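Local atomic coordinates of Methylcobalamin\: coenzyme M methyltransferase (Methanosarcina mazei, PDB entry 4AY7), a protein that catalyses methyl transfer from a methylated corrinoid to coenzyme M in methanogenesis, probably using its bound zinc ion to activate the thiol. Residues 221-224 / 225-229; 252-255 / 256-260; 209-212 / 213-216. All coordinates share one frame; numbering follows the deposited sequence. Where two conformers were deposited one is given.

Contact 1: residues 221-224 / 225-229; sequences PDSF and RQFLK
Asp222 and Arg225 meet one turn apart on the surface of helix 221-238, near its N-terminal end. The arginine can be followed outward from its backbone. Its CB lies 3.9 Å from Pro221 O. CG, anti to the carbonyl carbon (chi1 -71°), keeps beside the same oxygen. CD carries the chain on to a bend at chi3, which folds the guanidinium back over the first turn. Pro221 O then sits over the centre of one guanidinium face, 3.6 Å above the plane. At the tip, NH2 forms a salt bridge to Asp222 OD1 at 3.2 Å. The carboxylate oxygen is met on its anti side. The two flat groups stand 77° apart, which makes a paired, two-bond contact unlikely. NH2 also lies against CB of Pro221. NH1 has the stronger partner, Asp257 of helix 252-259.

The buried side of the helix is apolar. The Phe224 ring is swung out with CG anti to the backbone N (chi1 -177°), and its CD2 lies 4.0 Å from Leu228 CD1. Lys229 CB approaches CE1 of the same ring. Ile254 and Ala214 also touch this phenylalanine.

The backbone widens here into a pi-type turn. Lys229 N reaches Phe224 O at 2.8 Å, a spacing of five residues, while the usual Leu228 N to Phe224 O bond is weak. Phe227 N still bonds Ser223 O at 2.9 Å.

Arg225 is thus shared between two acids, one on its own helix and one on the next. Asp222 probably helps to balance its charge and steady the bent chain, while the tighter pairing with Asp257 ties the neighbouring helices together.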
ATOM      1  N   PRO A 221     -13.589  15.228  -4.845  1.00 27.28           N
ATOM      2  CA  PRO A 221     -13.075  15.684  -3.566  1.00 26.27           C
ATOM      3  C   PRO A 221     -14.175  15.983  -2.563  1.00 26.33           C
ATOM      4  O   PRO A 221     -14.059  15.658  -1.374  1.00 24.76           O
ATOM      5  CB  PRO A 221     -12.284  16.961  -3.927  1.00 28.21           C
ATOM      6  CG  PRO A 221     -11.868  16.704  -5.388  1.00 28.39           C
ATOM      7  CD  PRO A 221     -12.998  15.945  -5.991  1.00 28.32           C
ATOM      8  N   ASP A 222     -15.247  16.605  -3.032  1.00 27.97           N
ATOM      9  CA  ASP A 222     -16.405  16.801  -2.189  1.00 28.59           C
ATOM     10  C   ASP A 222     -16.931  15.465  -1.625  1.00 26.56           C
ATOM     11  O   ASP A 222     -17.331  15.444  -0.424  1.00 24.95           O
ATOM     12  CB  ASP A 222     -17.552  17.455  -2.965  1.00 31.32           C
ATOM     13  CG  ASP A 222     -17.403  18.959  -3.039  1.00 34.07           C
ATOM     14  OD1 ASP A 222     -16.470  19.522  -2.430  1.00 34.76           O
ATOM     15  OD2 ASP A 222     -18.284  19.594  -3.654  1.00 39.95           O
ATOM     16  N   SER A 223     -16.934  14.392  -2.440  1.00 25.18           N
ATOM     17  CA  SER A 223     -17.335  13.078  -1.966  0.70 24.87           C
ATOM     18  C   SER A 223     -16.363  12.451  -1.013  1.00 23.32           C
ATOM     19  O   SER A 223     -16.776  11.708  -0.065  1.00 21.27           O
ATOM     20  CB  SER A 223     -17.554  12.120  -3.121  0.70 25.81           C
ATOM     21  OG  SER A 223     -18.802  12.471  -3.680  0.70 28.18           O
ATOM     22  N   PHE A 224     -15.058  12.739  -1.232  1.00 22.38           N
ATOM     23  CA  PHE A 224     -14.069  12.289  -0.288  1.00 21.36           C
ATOM     24  C   PHE A 224     -14.387  12.866   1.105  1.00 22.16           C
ATOM     25  O   PHE A 224     -14.314  12.155   2.122  1.00 22.05           O
ATOM     26  CB  PHE A 224     -12.667  12.723  -0.744  1.00 20.76           C
ATOM     27  CG  PHE A 224     -11.584  12.230   0.141  1.00 20.06           C
ATOM     28  CD1 PHE A 224     -11.207  12.969   1.269  1.00 19.35           C
ATOM     29  CD2 PHE A 224     -10.914  11.003  -0.144  1.00 19.40           C
ATOM     30  CE1 PHE A 224     -10.230  12.471   2.093  1.00 19.00           C
ATOM     31  CE2 PHE A 224      -9.955  10.502   0.700  1.00 18.73           C
ATOM     32  CZ  PHE A 224      -9.555  11.277   1.793  1.00 18.59           C
ATOM     33  N   ARG A 225     -14.614  14.179   1.157  1.00 22.82           N
ATOM     34  CA  ARG A 225     -14.860  14.848   2.452  1.00 24.43           C
ATOM     35  C   ARG A 225     -16.183  14.464   3.050  1.00 25.08           C
ATOM     36  O   ARG A 225     -16.277  14.273   4.245  1.00 25.92           O
ATOM     37  CB  ARG A 225     -14.743  16.361   2.353  1.00 25.57           C
ATOM     38  CG  ARG A 225     -13.295  16.782   2.149  1.00 26.19           C
ATOM     39  CD  ARG A 225     -13.198  18.256   1.948  1.00 28.27           C
ATOM     40  NE  ARG A 225     -13.664  18.754   0.649  1.00 29.68           N
ATOM     41  CZ  ARG A 225     -12.890  18.949  -0.406  1.00 29.80           C
ATOM     42  NH1 ARG A 225     -11.594  18.644  -0.395  1.00 30.57           N
ATOM     43  NH2 ARG A 225     -13.432  19.467  -1.476  1.00 31.18           N
ATOM     44  N   GLN A 226     -17.194  14.266   2.229  1.00 25.53           N
ATOM     45  CA  GLN A 226     -18.512  13.972   2.755  1.00 26.65           C
ATOM     46  C   GLN A 226     -18.646  12.516   3.279  1.00 25.45           C
ATOM     47  O   GLN A 226     -19.289  12.287   4.355  1.00 24.82           O
ATOM     48  CB  GLN A 226     -19.585  14.176   1.701  1.00 28.03           C
ATOM     49  CG  GLN A 226     -20.881  13.845   2.370  1.00 30.28           C
ATOM     50  CD  GLN A 226     -22.085  14.391   1.663  1.00 33.21           C
ATOM     51  OE1 GLN A 226     -21.999  14.853   0.508  1.00 36.02           O
ATOM     52  NE2 GLN A 226     -23.235  14.251   2.307  1.00 34.55           N
ATOM     53  N   PHE A 227     -18.077  11.558   2.516  1.00 23.14           N
ATOM     54  CA  PHE A 227     -18.264  10.107   2.797  1.00 22.64           C
ATOM     55  C   PHE A 227     -17.047   9.248   3.107  1.00 21.88           C
ATOM     56  O   PHE A 227     -17.146   8.285   3.888  1.00 21.54           O
ATOM     57  CB  PHE A 227     -18.959   9.391   1.635  1.00 23.09           C
ATOM     58  CG  PHE A 227     -20.241  10.036   1.185  1.00 23.50           C
ATOM     59  CD1 PHE A 227     -21.362   9.967   1.957  1.00 24.22           C
ATOM     60  CD2 PHE A 227     -20.303  10.697  -0.043  1.00 23.97           C
ATOM     61  CE1 PHE A 227     -22.529  10.571   1.524  1.00 25.00           C
ATOM     62  CE2 PHE A 227     -21.451  11.325  -0.466  1.00 24.78           C
ATOM     63  CZ  PHE A 227     -22.562  11.254   0.303  1.00 25.29           C
ATOM     64  N   LEU A 228     -15.909   9.581   2.497  1.00 21.62           N
ATOM     65  CA  LEU A 228     -14.731   8.686   2.514  1.00 20.60           C
ATOM     66  C   LEU A 228     -13.852   8.948   3.700  1.00 20.90           C
ATOM     67  O   LEU A 228     -13.411   8.011   4.358  1.00 21.98           O
ATOM     68  CB  LEU A 228     -14.010   8.807   1.200  1.00 20.47           C
ATOM     69  CG  LEU A 228     -14.847   8.632  -0.083  1.00 20.68           C
ATOM     70  CD1 LEU A 228     -13.933   8.628  -1.348  1.00 20.42           C
ATOM     71  CD2 LEU A 228     -15.780   7.376  -0.021  1.00 20.77           C
ATOM     72  N   LYS A 229     -13.613  10.224   4.020  1.00 21.87           N
ATOM     73  CA  LYS A 229     -12.700  10.619   5.089  1.00 21.99           C
ATOM     74  C   LYS A 229     -13.042   9.923   6.412  1.00 21.24           C
ATOM     75  O   LYS A 229     -12.151   9.397   7.075  1.00 21.01           O
ATOM     76  CB  LYS A 229     -12.767  12.140   5.261  1.00 24.68           C
ATOM     77  CG  LYS A 229     -11.743  12.709   6.189  1.00 26.40           C
ATOM     78  CD  LYS A 229     -11.735  14.235   6.030  1.00 29.52           C
ATOM     79  CE  LYS A 229     -11.187  14.919   7.242  1.00 32.92           C
ATOM     80  NZ  LYS A 229     -10.694  16.328   6.949  1.00 37.13           N
TER

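Contact 2: residues 252-255 / 256-260; sequences NPIL and SDMAD
The backbone of helix 252-259 closes from Ile254 onward, with Met258 N bonded to Ile254 O at 2.8 Å and Ala259 N to Leu255 O at 3.1 Å. Before that, a water spans the first turn. It donates to Asn252 O at 2.6 Å and accepts from Ser256 N at 3.0 Å, in place of a direct bond between the two.

On the buried side, Met258 is the shared partner. Its chain bends at chi3, and its sulfur lies 3.9 Å from Ile254 CG1 and 4.2 Å from Leu255 CD1. Ile254 holds CG1 between its backbone N and carbonyl carbon (chi1 64°), which brings CG1 and CD1 against the thioether, the two chains crossing at a slant. Its CD1 continues towards Pro216. With an alanine here, CG1 and CD1 would be gone, which is likely to open a gap beside the Met258 sulfur and leave that chain freer to turn.

Leu255 makes a second apolar face, against Val281 and Ile282 of helix 275-282. Ser256 and Asp257 are polar. Asp257 packs its CB against Ile254 O, and its carboxylate goes to Arg225. Ser256 OG is taken by Arg285.

This is a short amphipathic helix of a beta-alpha-beta unit in a TIM barrel. It follows strand 242-246, which ends in the zinc ligand His246, and Met258 packs on Ile247 just beyond.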
ATOM      1  N   ASN A 252      -3.732  16.204  -5.139  1.00 23.43           N
ATOM      2  CA  ASN A 252      -3.623  17.514  -4.477  1.00 24.22           C
ATOM      3  C   ASN A 252      -4.945  18.094  -3.933  1.00 24.21           C
ATOM      4  O   ASN A 252      -4.941  18.735  -2.865  1.00 23.36           O
ATOM      5  CB  ASN A 252      -2.939  18.551  -5.338  1.00 26.85           C
ATOM      6  CG  ASN A 252      -1.432  18.359  -5.367  1.00 27.69           C
ATOM      7  OD1 ASN A 252      -0.855  17.883  -4.411  1.00 28.98           O
ATOM      8  ND2 ASN A 252      -0.839  18.584  -6.502  1.00 29.31           N
ATOM      9  N   PRO A 253      -6.080  17.849  -4.632  1.00 23.46           N
ATOM     10  CA  PRO A 253      -7.339  18.486  -4.145  1.00 23.90           C
ATOM     11  C   PRO A 253      -7.892  17.876  -2.860  1.00 23.11           C
ATOM     12  O   PRO A 253      -8.727  18.493  -2.213  1.00 25.36           O
ATOM     13  CB  PRO A 253      -8.299  18.328  -5.304  1.00 24.85           C
ATOM     14  CG  PRO A 253      -7.428  18.036  -6.516  1.00 25.09           C
ATOM     15  CD  PRO A 253      -6.179  17.382  -6.032  1.00 24.12           C
ATOM     16  N   ILE A 254      -7.276  16.795  -2.405  1.00 21.85           N
ATOM     17  CA  ILE A 254      -7.608  16.154  -1.167  1.00 21.21           C
ATOM     18  C   ILE A 254      -6.449  15.848  -0.273  1.00 20.65           C
ATOM     19  O   ILE A 254      -6.653  15.284   0.793  1.00 19.42           O
ATOM     20  CB  ILE A 254      -8.346  14.761  -1.414  1.00 20.28           C
ATOM     21  CG1 ILE A 254      -7.465  13.705  -2.143  1.00 19.43           C
ATOM     22  CG2 ILE A 254      -9.711  14.979  -2.089  1.00 21.37           C
ATOM     23  CD1 ILE A 254      -8.041  12.282  -2.092  1.00 19.17           C
ATOM     24  N   LEU A 255      -5.233  16.220  -0.689  1.00 21.68           N
ATOM     25  CA  LEU A 255      -4.037  15.983   0.109  1.00 21.21           C
ATOM     26  C   LEU A 255      -4.179  16.472   1.537  1.00 21.91           C
ATOM     27  O   LEU A 255      -3.828  15.754   2.453  1.00 20.98           O
ATOM     28  CB  LEU A 255      -2.812  16.605  -0.571  1.00 21.50           C
ATOM     29  CG  LEU A 255      -1.473  16.179  -0.003  1.00 21.26           C
ATOM     30  CD1 LEU A 255      -1.366  14.640   0.034  1.00 20.31           C
ATOM     31  CD2 LEU A 255      -0.344  16.803  -0.850  1.00 21.10           C
ATOM     32  N   SER A 256      -4.665  17.697   1.729  1.00 23.70           N
ATOM     33  CA  SER A 256      -4.839  18.248   3.090  1.00 24.32           C
ATOM     34  C   SER A 256      -5.889  17.451   3.910  1.00 24.83           C
ATOM     35  O   SER A 256      -5.669  17.155   5.062  1.00 25.48           O
ATOM     36  CB  SER A 256      -5.189  19.761   3.039  1.00 26.48           C
ATOM     37  OG  SER A 256      -5.207  20.300   4.334  1.00 26.96           O
ATOM     38  N   ASP A 257      -6.904  16.937   3.233  1.00 24.68           N
ATOM     39  CA  ASP A 257      -7.945  16.076   3.844  1.00 25.21           C
ATOM     40  C   ASP A 257      -7.362  14.714   4.177  1.00 22.82           C
ATOM     41  O   ASP A 257      -7.654  14.198   5.238  1.00 22.09           O
ATOM     42  CB  ASP A 257      -9.136  15.943   2.925  1.00 27.34           C
ATOM     43  CG  ASP A 257      -9.777  17.264   2.604  1.00 30.17           C
ATOM     44  OD1 ASP A 257     -10.254  17.868   3.565  1.00 31.23           O
ATOM     45  OD2 ASP A 257      -9.802  17.695   1.408  1.00 32.48           O
ATOM     46  N   MET A 258      -6.505  14.160   3.314  1.00 21.23           N
ATOM     47  CA  MET A 258      -5.800  12.936   3.645  1.00 20.54           C
ATOM     48  C   MET A 258      -5.006  13.058   4.924  1.00 20.05           C
ATOM     49  O   MET A 258      -4.914  12.120   5.706  1.00 19.36           O
ATOM     50  CB  MET A 258      -4.863  12.564   2.487  1.00 20.01           C
ATOM     51  CG  MET A 258      -5.607  12.088   1.203  1.00 20.51           C
ATOM     52  SD  MET A 258      -4.540  11.926  -0.238  1.00 20.94           S
ATOM     53  CE  MET A 258      -3.388  10.693   0.381  1.00 19.55           C
ATOM     54  N   ALA A 259      -4.378  14.249   5.119  1.00 21.27           N
ATOM     55  CA  ALA A 259      -3.538  14.496   6.254  1.00 21.23           C
ATOM     56  C   ALA A 259      -4.318  14.557   7.542  1.00 21.99           C
ATOM     57  O   ALA A 259      -3.723  14.407   8.595  1.00 21.95           O
ATOM     58  CB  ALA A 259      -2.675  15.766   6.050  1.00 20.62           C
ATOM     59  N   ASP A 260      -5.629  14.782   7.458  1.00 22.96           N
ATOM     60  CA  ASP A 260      -6.534  14.720   8.621  1.00 24.05           C
ATOM     61  C   ASP A 260      -7.120  13.310   8.922  1.00 24.81           C
ATOM     62  O   ASP A 260      -7.971  13.211   9.820  1.00 25.04           O
ATOM     63  CB  ASP A 260      -7.725  15.671   8.376  1.00 26.05           C
ATOM     64  CG  ASP A 260      -7.369  17.132   8.402  1.00 30.04           C
ATOM     65  OD1 ASP A 260      -6.429  17.547   9.109  1.00 29.39           O
ATOM     66  OD2 ASP A 260      -8.053  17.917   7.703  1.00 33.27           O
TER
HETATM   67  O   HOH W   1      -5.422  19.602  -0.454  1.00 24.37           O

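Contact 3: residues 209-212 / 213-216; sequences IADP and VASP
Asp211 O accepts the amide of Ala214 at 3.1 Å, and this bond closes the first turn after strand 206-210. The donor stands above the carbonyl plane, 44° out of it. A second bond follows one residue on, from Ser215 N to Pro212 O, also 3.1 Å. Its donor is tilted further, by 58°. Both bonds span three residues, and the chain makes a short 3-10 turn.

Side chains add little across the turn itself. Ala214 CB rests 3.5 Å from Asp211 O, the acceptor of its own amide. Ser215 CB lies 3.1 Å from Pro212 O. Its OG is anti to the backbone N (chi1 178°) and bonds to Cys248 O and to the amide of Asp217. Val213 N bonds to Thr159 OG1.

Both oxygens of the buried Asp211 carboxylate have a partner. OD1 pairs with Thr159 OG1, and OD2 takes the amide of Val158, at the start of helix 157-165. Pro212 packs on Cys248, a zinc ligand, and its side chain is about 6 Å from the zinc ion at nearest approach.

The Asp211 carboxylate, Val213 N and Ser215 OG thus reach other elements, while the carbonyls of Asp211 and Pro212 bond within the turn. Asp211 and Val213 fasten it to helix 157-165, and Ser215 reaches the backbone of Cys248. Bonding at both carboxylate oxygens is likely to hold Asp211 fixed in its buried setting. The bond from Ser215 probably helps to position the loop that carries the metal-binding cysteine.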
ATOM      1  N   ILE A 209      -2.305   0.891   3.265  1.00 17.92           N
ATOM      2  CA  ILE A 209      -3.429   0.639   2.429  1.00 17.77           C
ATOM      3  C   ILE A 209      -3.324   1.420   1.145  1.00 17.11           C
ATOM      4  O   ILE A 209      -2.873   2.556   1.123  1.00 16.65           O
ATOM      5  CB  ILE A 209      -4.763   0.890   3.129  1.00 18.30           C
ATOM      6  CG1 ILE A 209      -5.029   2.359   3.343  1.00 18.83           C
ATOM      7  CG2 ILE A 209      -4.844   0.071   4.448  1.00 18.88           C
ATOM      8  CD1 ILE A 209      -6.367   2.664   4.007  1.00 18.80           C
ATOM      9  N   ALA A 210      -3.755   0.810   0.075  1.00 17.47           N
ATOM     10  CA  ALA A 210      -3.783   1.448  -1.206  1.00 18.41           C
ATOM     11  C   ALA A 210      -5.228   1.620  -1.565  1.00 19.96           C
ATOM     12  O   ALA A 210      -5.961   0.638  -1.650  1.00 20.11           O
ATOM     13  CB  ALA A 210      -3.002   0.640  -2.239  1.00 19.40           C
ATOM     14  N   ASP A 211      -5.684   2.839  -1.776  1.00 19.85           N
ATOM     15  CA  ASP A 211      -7.048   3.058  -1.991  1.00 20.09           C
ATOM     16  C   ASP A 211      -7.312   3.872  -3.235  1.00 20.75           C
ATOM     17  O   ASP A 211      -7.769   4.987  -3.154  1.00 20.35           O
ATOM     18  CB  ASP A 211      -7.663   3.728  -0.735  1.00 20.92           C
ATOM     19  CG  ASP A 211      -9.085   3.196  -0.396  1.00 22.20           C
ATOM     20  OD1 ASP A 211      -9.730   2.693  -1.338  1.00 22.50           O
ATOM     21  OD2 ASP A 211      -9.572   3.333   0.788  1.00 22.34           O
ATOM     22  N   PRO A 212      -7.062   3.301  -4.396  1.00 21.11           N
ATOM     23  CA  PRO A 212      -7.199   4.082  -5.620  1.00 21.69           C
ATOM     24  C   PRO A 212      -8.586   4.650  -5.914  1.00 21.77           C
ATOM     25  O   PRO A 212      -8.665   5.668  -6.557  1.00 21.46           O
ATOM     26  CB  PRO A 212      -6.775   3.097  -6.693  1.00 22.68           C
ATOM     27  CG  PRO A 212      -7.023   1.750  -6.097  1.00 22.94           C
ATOM     28  CD  PRO A 212      -6.503   1.994  -4.695  1.00 21.99           C
ATOM     29  N   VAL A 213      -9.673   3.977  -5.527  1.00 21.43           N
ATOM     30  CA  VAL A 213     -11.034   4.501  -5.750  1.00 21.20           C
ATOM     31  C   VAL A 213     -11.245   5.883  -5.047  1.00 21.02           C
ATOM     32  O   VAL A 213     -12.084   6.660  -5.464  1.00 21.56           O
ATOM     33  CB  VAL A 213     -12.116   3.404  -5.419  1.00 21.13           C
ATOM     34  CG1 VAL A 213     -13.554   3.900  -5.656  1.00 21.78           C
ATOM     35  CG2 VAL A 213     -11.912   2.189  -6.349  1.00 21.45           C
ATOM     36  N   ALA A 214     -10.525   6.145  -3.983  1.00 20.29           N
ATOM     37  CA  ALA A 214     -10.669   7.418  -3.265  1.00 20.52           C
ATOM     38  C   ALA A 214     -10.009   8.598  -4.011  1.00 22.10           C
ATOM     39  O   ALA A 214     -10.169   9.760  -3.606  1.00 23.76           O
ATOM     40  CB  ALA A 214     -10.130   7.250  -1.837  1.00 20.25           C
ATOM     41  N   SER A 215      -9.294   8.309  -5.088  1.00 22.06           N
ATOM     42  CA  SER A 215      -8.630   9.310  -5.913  1.00 22.84           C
ATOM     43  C   SER A 215      -9.603  10.289  -6.544  1.00 23.81           C
ATOM     44  O   SER A 215     -10.678   9.910  -6.939  1.00 22.79           O
ATOM     45  CB  SER A 215      -7.812   8.622  -6.986  1.00 23.82           C
ATOM     46  OG  SER A 215      -7.184   9.559  -7.854  1.00 25.08           O
ATOM     47  N   PRO A 216      -9.255  11.591  -6.574  1.00 23.92           N
ATOM     48  CA  PRO A 216     -10.040  12.550  -7.320  1.00 25.37           C
ATOM     49  C   PRO A 216     -10.174  12.133  -8.782  1.00 27.38           C
ATOM     50  O   PRO A 216     -11.034  12.637  -9.485  1.00 29.03           O
ATOM     51  CB  PRO A 216      -9.195  13.847  -7.194  1.00 25.63           C
ATOM     52  CG  PRO A 216      -8.539  13.672  -5.863  1.00 24.53           C
ATOM     53  CD  PRO A 216      -8.086  12.232  -5.952  1.00 23.71           C
TER

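Overall arrangement
The three contacts lie on one side of the barrel, in the chain order 3, 1, 2. Contact 3 is buried and lies nearest the zinc ion. Contacts 1 and 2 are partly buried, on two helices farther from the centre of the chain. Contact 3 leads from strand 206-210 towards helix 221-238, which holds contact 1. Contact 2 lies on the next helix round. Besides the Arg225 pair, a salt bridge from Lys229 to Asp260 joins these helices. Beneath, Phe224 and Ile254 pack on each other, and both touch Ala214 of contact 3. Ion pairs mark the outer contacts, while the buried turn near the metal relies on uncharged hydrogen bonds and the Asp211 carboxylate.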